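PDB 4EEI: adenylosuccinate lyase from Francisella tularensis subsp. tularensis SCHU S4, which probably catalyses the release of fumarate from adenylosuccinate to give AMP, and the analogous cleavage of SAICAR to AICAR, in purine biosynthesis. Local coordinates for residues Val288-Glu293 and Arg310-Asp315. Residues are numbered along the deposited sequence; the frame is centred on the assembly and turned at random. Where two conformers were deposited one is given.
Sequences VSIALE and RFYLPD. With AMP (adenosine monophosphate), chain O.
Tyr312 of helix 304-333 turns one face of its phenol to Ile290 and brings its hydroxyl up to Ala291. Ile290 presents its branch methyl to that face, CG2 lying 3.8 Å from Tyr312 CD2 and almost as near CE2. A chi1 of -55° sets CG1 of Ile290 beside the backbone N and leaves CG2 anti to it. The two side chains run antiparallel: the longer branch of the isoleucine ends at the root of the tyrosine, with CD1 4.1 Å from Tyr312 CB, while CG2 lies farther out over the ring. The far end of the phenol reaches Ala291, whose CB stands 3.5 Å from Tyr312 OH and meets the ring obliquely. No hydrogen bond joins 288-293 to 310-315; the helices meet through Ile290 on one face of the phenol and Ala291 beside its hydroxyl. Within helix 304-333, Leu313 CG lies over the opposite face of the ring, offset toward the rim.

Two residues before Tyr312, Arg310 extends to the nucleotide. Its chain is straight from CG to NE, and the guanidinium grips O3P of the AMP phosphate with its edge, the oxygen lying near the guanidinium plane. Arg310 NE donates to AMP O3P at 2.9 Å and NH2 at 3.1 Å, the NE bond being the straighter (155° against 141°). Asp68 forms a salt bridge with the same NH2 and probably helps orient the group.

The contact joins helix 272-293, near its C-terminal end, to helix 304-333 in the long helical bundle of this fumarase/aspartase-type lyase. Helix 217-244 packs against both Ala291 and Tyr312 through Ile223, while Ser286 of the second subunit lies on Ile290.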
ATOM      1  N   VAL B 288      -7.133  -1.796   1.795  1.00 20.84           N
ATOM      2  CA  VAL B 288      -6.830  -3.055   1.129  1.00 20.86           C
ATOM      3  C   VAL B 288      -5.626  -3.753   1.764  1.00 21.93           C
ATOM      4  O   VAL B 288      -5.681  -4.943   2.055  1.00 17.91           O
ATOM      5  CB  VAL B 288      -6.615  -2.873  -0.393  1.00 19.04           C
ATOM      6  CG1 VAL B 288      -6.213  -4.177  -1.018  1.00 23.36           C
ATOM      7  CG2 VAL B 288      -7.902  -2.350  -1.052  1.00 20.17           C
ATOM      8  N   SER B 289      -4.545  -3.018   1.994  0.55 22.87           N
ATOM      9  CA  SER B 289      -3.355  -3.621   2.594  0.55 24.39           C
ATOM     10  C   SER B 289      -3.625  -4.130   4.011  0.55 22.73           C
ATOM     11  O   SER B 289      -3.102  -5.166   4.411  0.55 22.81           O
ATOM     12  CB  SER B 289      -2.202  -2.623   2.613  0.55 29.32           C
ATOM     13  OG  SER B 289      -2.517  -1.529   3.448  0.55 28.67           O
ATOM     14  N   ILE B 290      -4.432  -3.400   4.776  1.00 17.86           N
ATOM     15  CA  ILE B 290      -4.787  -3.848   6.122  1.00 21.33           C
ATOM     16  C   ILE B 290      -5.478  -5.210   6.050  1.00 19.98           C
ATOM     17  O   ILE B 290      -5.127  -6.143   6.785  1.00 19.75           O
ATOM     18  CB  ILE B 290      -5.729  -2.856   6.849  1.00 20.53           C
ATOM     19  CG1 ILE B 290      -5.125  -1.453   6.878  1.00 19.38           C
ATOM     20  CG2 ILE B 290      -5.974  -3.317   8.263  1.00 16.48           C
ATOM     21  CD1 ILE B 290      -6.112  -0.358   7.382  1.00 22.71           C
ATOM     22  N   ALA B 291      -6.441  -5.327   5.142  1.00 18.98           N
ATOM     23  CA  ALA B 291      -7.212  -6.556   5.005  1.00 20.25           C
ATOM     24  C   ALA B 291      -6.316  -7.708   4.606  1.00 19.61           C
ATOM     25  O   ALA B 291      -6.469  -8.819   5.118  1.00 19.68           O
ATOM     26  CB  ALA B 291      -8.313  -6.382   3.989  1.00 18.44           C
ATOM     27  N   LEU B 292      -5.385  -7.452   3.686  1.00 15.92           N
ATOM     28  CA  LEU B 292      -4.489  -8.512   3.202  1.00 16.03           C
ATOM     29  C   LEU B 292      -3.553  -8.978   4.312  1.00 20.80           C
ATOM     30  O   LEU B 292      -3.311 -10.188   4.482  1.00 20.73           O
ATOM     31  CB  LEU B 292      -3.670  -8.019   2.002  1.00 19.21           C
ATOM     32  CG  LEU B 292      -4.463  -7.757   0.718  1.00 21.79           C
ATOM     33  CD1 LEU B 292      -3.556  -7.150  -0.347  1.00 19.74           C
ATOM     34  CD2 LEU B 292      -5.063  -9.070   0.211  1.00 18.04           C
ATOM     35  N   GLU B 293      -3.012  -8.020   5.064  1.00 16.16           N
ATOM     36  CA  GLU B 293      -2.131  -8.362   6.191  1.00 20.38           C
ATOM     37  C   GLU B 293      -2.873  -9.100   7.310  1.00 19.58           C
ATOM     38  O   GLU B 293      -2.306  -9.990   7.952  1.00 22.51           O
ATOM     39  CB  GLU B 293      -1.431  -7.108   6.731  1.00 25.29           C
ATOM     40  CG  GLU B 293      -0.453  -6.494   5.725  1.00 37.94           C
ATOM     41  CD  GLU B 293       0.196  -5.198   6.198  1.00 50.87           C
ATOM     42  OE1 GLU B 293       0.436  -5.042   7.413  1.00 52.35           O
ATOM     43  OE2 GLU B 293       0.484  -4.338   5.337  1.00 57.55           O
ATOM     44  N   ARG B 310     -11.766  -3.208  14.051  1.00 17.04           N
ATOM     45  CA  ARG B 310     -12.638  -2.277  14.776  1.00 15.95           C
ATOM     46  C   ARG B 310     -12.543  -0.860  14.232  1.00 21.97           C
ATOM     47  O   ARG B 310     -13.493  -0.097  14.325  1.00 19.32           O
ATOM     48  CB  ARG B 310     -12.282  -2.249  16.267  1.00 19.01           C
ATOM     49  CG  ARG B 310     -12.558  -3.540  17.044  1.00 20.16           C
ATOM     50  CD  ARG B 310     -12.214  -3.314  18.518  1.00 21.33           C
ATOM     51  NE  ARG B 310     -12.108  -4.556  19.276  1.00 25.03           N
ATOM     52  CZ  ARG B 310     -13.107  -5.121  19.947  1.00 30.83           C
ATOM     53  NH1 ARG B 310     -14.310  -4.562  19.965  1.00 29.31           N
ATOM     54  NH2 ARG B 310     -12.898  -6.253  20.609  1.00 28.29           N
ATOM     55  N   PHE B 311     -11.389  -0.500  13.682  1.00 19.80           N
ATOM     56  CA  PHE B 311     -11.219   0.814  13.056  1.00 16.89           C
ATOM     57  C   PHE B 311     -11.691   0.813  11.610  1.00 19.00           C
ATOM     58  O   PHE B 311     -12.542   1.611  11.226  1.00 21.80           O
ATOM     59  CB  PHE B 311      -9.744   1.224  13.039  1.00 16.49           C
ATOM     60  CG  PHE B 311      -9.241   1.788  14.342  1.00 19.56           C
ATOM     61  CD1 PHE B 311      -9.438   3.123  14.657  1.00 21.76           C
ATOM     62  CD2 PHE B 311      -8.533   0.991  15.227  1.00 23.50           C
ATOM     63  CE1 PHE B 311      -8.950   3.641  15.851  1.00 24.39           C
ATOM     64  CE2 PHE B 311      -8.033   1.506  16.409  1.00 28.00           C
ATOM     65  CZ  PHE B 311      -8.248   2.823  16.725  1.00 24.43           C
ATOM     66  N   TYR B 312     -11.120  -0.064  10.794  1.00 19.74           N
ATOM     67  CA  TYR B 312     -11.280   0.098   9.348  1.00 23.03           C
ATOM     68  C   TYR B 312     -12.593  -0.425   8.760  1.00 20.28           C
ATOM     69  O   TYR B 312     -13.043   0.084   7.740  1.00 20.11           O
ATOM     70  CB  TYR B 312     -10.057  -0.431   8.577  1.00 18.53           C
ATOM     71  CG  TYR B 312     -10.178  -1.853   8.082  1.00 19.27           C
ATOM     72  CD1 TYR B 312     -10.761  -2.134   6.852  1.00 20.00           C
ATOM     73  CD2 TYR B 312      -9.684  -2.913   8.829  1.00 20.42           C
ATOM     74  CE1 TYR B 312     -10.859  -3.437   6.388  1.00 23.87           C
ATOM     75  CE2 TYR B 312      -9.782  -4.223   8.374  1.00 20.08           C
ATOM     76  CZ  TYR B 312     -10.374  -4.472   7.159  1.00 20.19           C
ATOM     77  OH  TYR B 312     -10.478  -5.766   6.699  1.00 22.20           O
ATOM     78  N   LEU B 313     -13.201  -1.440   9.369  1.00 16.92           N
ATOM     79  CA  LEU B 313     -14.447  -1.967   8.802  1.00 18.96           C
ATOM     80  C   LEU B 313     -15.618  -0.977   8.883  1.00 16.92           C
ATOM     81  O   LEU B 313     -16.282  -0.741   7.876  1.00 18.81           O
ATOM     82  CB  LEU B 313     -14.831  -3.325   9.402  1.00 20.86           C
ATOM     83  CG  LEU B 313     -14.013  -4.519   8.908  1.00 22.14           C
ATOM     84  CD1 LEU B 313     -14.493  -5.811   9.587  1.00 21.91           C
ATOM     85  CD2 LEU B 313     -14.092  -4.647   7.392  1.00 22.68           C
ATOM     86  N   PRO B 314     -15.884  -0.388  10.069  1.00 16.86           N
ATOM     87  CA  PRO B 314     -16.959   0.611  10.057  1.00 18.86           C
ATOM     88  C   PRO B 314     -16.614   1.811   9.175  1.00 22.95           C
ATOM     89  O   PRO B 314     -17.519   2.425   8.586  1.00 19.76           O
ATOM     90  CB  PRO B 314     -17.052   1.039  11.528  1.00 19.01           C
ATOM     91  CG  PRO B 314     -16.548  -0.151  12.301  1.00 19.68           C
ATOM     92  CD  PRO B 314     -15.413  -0.665  11.441  1.00 19.26           C
ATOM     93  N   ASP B 315     -15.333   2.160   9.084  1.00 18.32           N
ATOM     94  CA  ASP B 315     -14.956   3.291   8.236  1.00 20.22           C
ATOM     95  C   ASP B 315     -15.099   2.937   6.769  1.00 18.58           C
ATOM     96  O   ASP B 315     -15.520   3.758   5.971  1.00 20.02           O
ATOM     97  CB  ASP B 315     -13.522   3.742   8.491  1.00 19.47           C
ATOM     98  CG  ASP B 315     -13.367   4.478   9.803  1.00 30.67           C
ATOM     99  OD1 ASP B 315     -14.395   4.802  10.434  1.00 31.07           O
ATOM    100  OD2 ASP B 315     -12.212   4.740  10.197  1.00 32.44           O
TER
HETATM  101  P   AMP O 503      -8.812  -5.945  21.153  1.00 31.67           P
HETATM  102  O1P AMP O 503      -8.884  -4.553  21.725  1.00 27.20           O
HETATM  103  O2P AMP O 503      -7.416  -6.420  20.846  1.00 29.12           O
HETATM  104  O3P AMP O 503      -9.817  -6.222  20.065  1.00 28.87           O
HETATM  105  O5' AMP O 503      -9.288  -6.890  22.366  1.00 34.43           O
HETATM  106  C5' AMP O 503      -9.574  -8.270  22.145  1.00 33.73           C
HETATM  107  C4' AMP O 503     -10.442  -8.799  23.280  1.00 34.06           C
HETATM  108  O4' AMP O 503     -10.735 -10.183  23.073  1.00 34.34           O
HETATM  109  C3' AMP O 503      -9.728  -8.688  24.618  1.00 36.31           C
HETATM  110  O3' AMP O 503     -10.624  -8.125  25.575  1.00 39.18           O
HETATM  111  C2' AMP O 503      -9.400 -10.112  25.010  1.00 38.30           C
HETATM  112  O2' AMP O 503      -9.538 -10.301  26.419  1.00 41.61           O
HETATM  113  C1' AMP O 503     -10.424 -10.934  24.248  1.00 34.74           C
HETATM  114  N9  AMP O 503      -9.882 -12.269  23.901  1.00 34.91           N
HETATM  115  C8  AMP O 503      -8.777 -12.831  24.419  1.00 34.45           C
HETATM  116  N7  AMP O 503      -8.563 -14.061  23.892  1.00 33.74           N
HETATM  117  C5  AMP O 503      -9.554 -14.302  23.016  1.00 33.31           C
HETATM  118  C6  AMP O 503      -9.933 -15.410  22.111  1.00 33.59           C
HETATM  119  N6  AMP O 503      -9.188 -16.537  22.041  1.00 32.00           N
HETATM  120  N1  AMP O 503     -11.047 -15.255  21.364  1.00 31.39           N
HETATM  121  C2  AMP O 503     -11.795 -14.138  21.427  1.00 32.85           C
HETATM  122  N3  AMP O 503     -11.510 -13.094  22.223  1.00 31.50           N
HETATM  123  C4  AMP O 503     -10.422 -13.116  23.028  1.00 32.72           C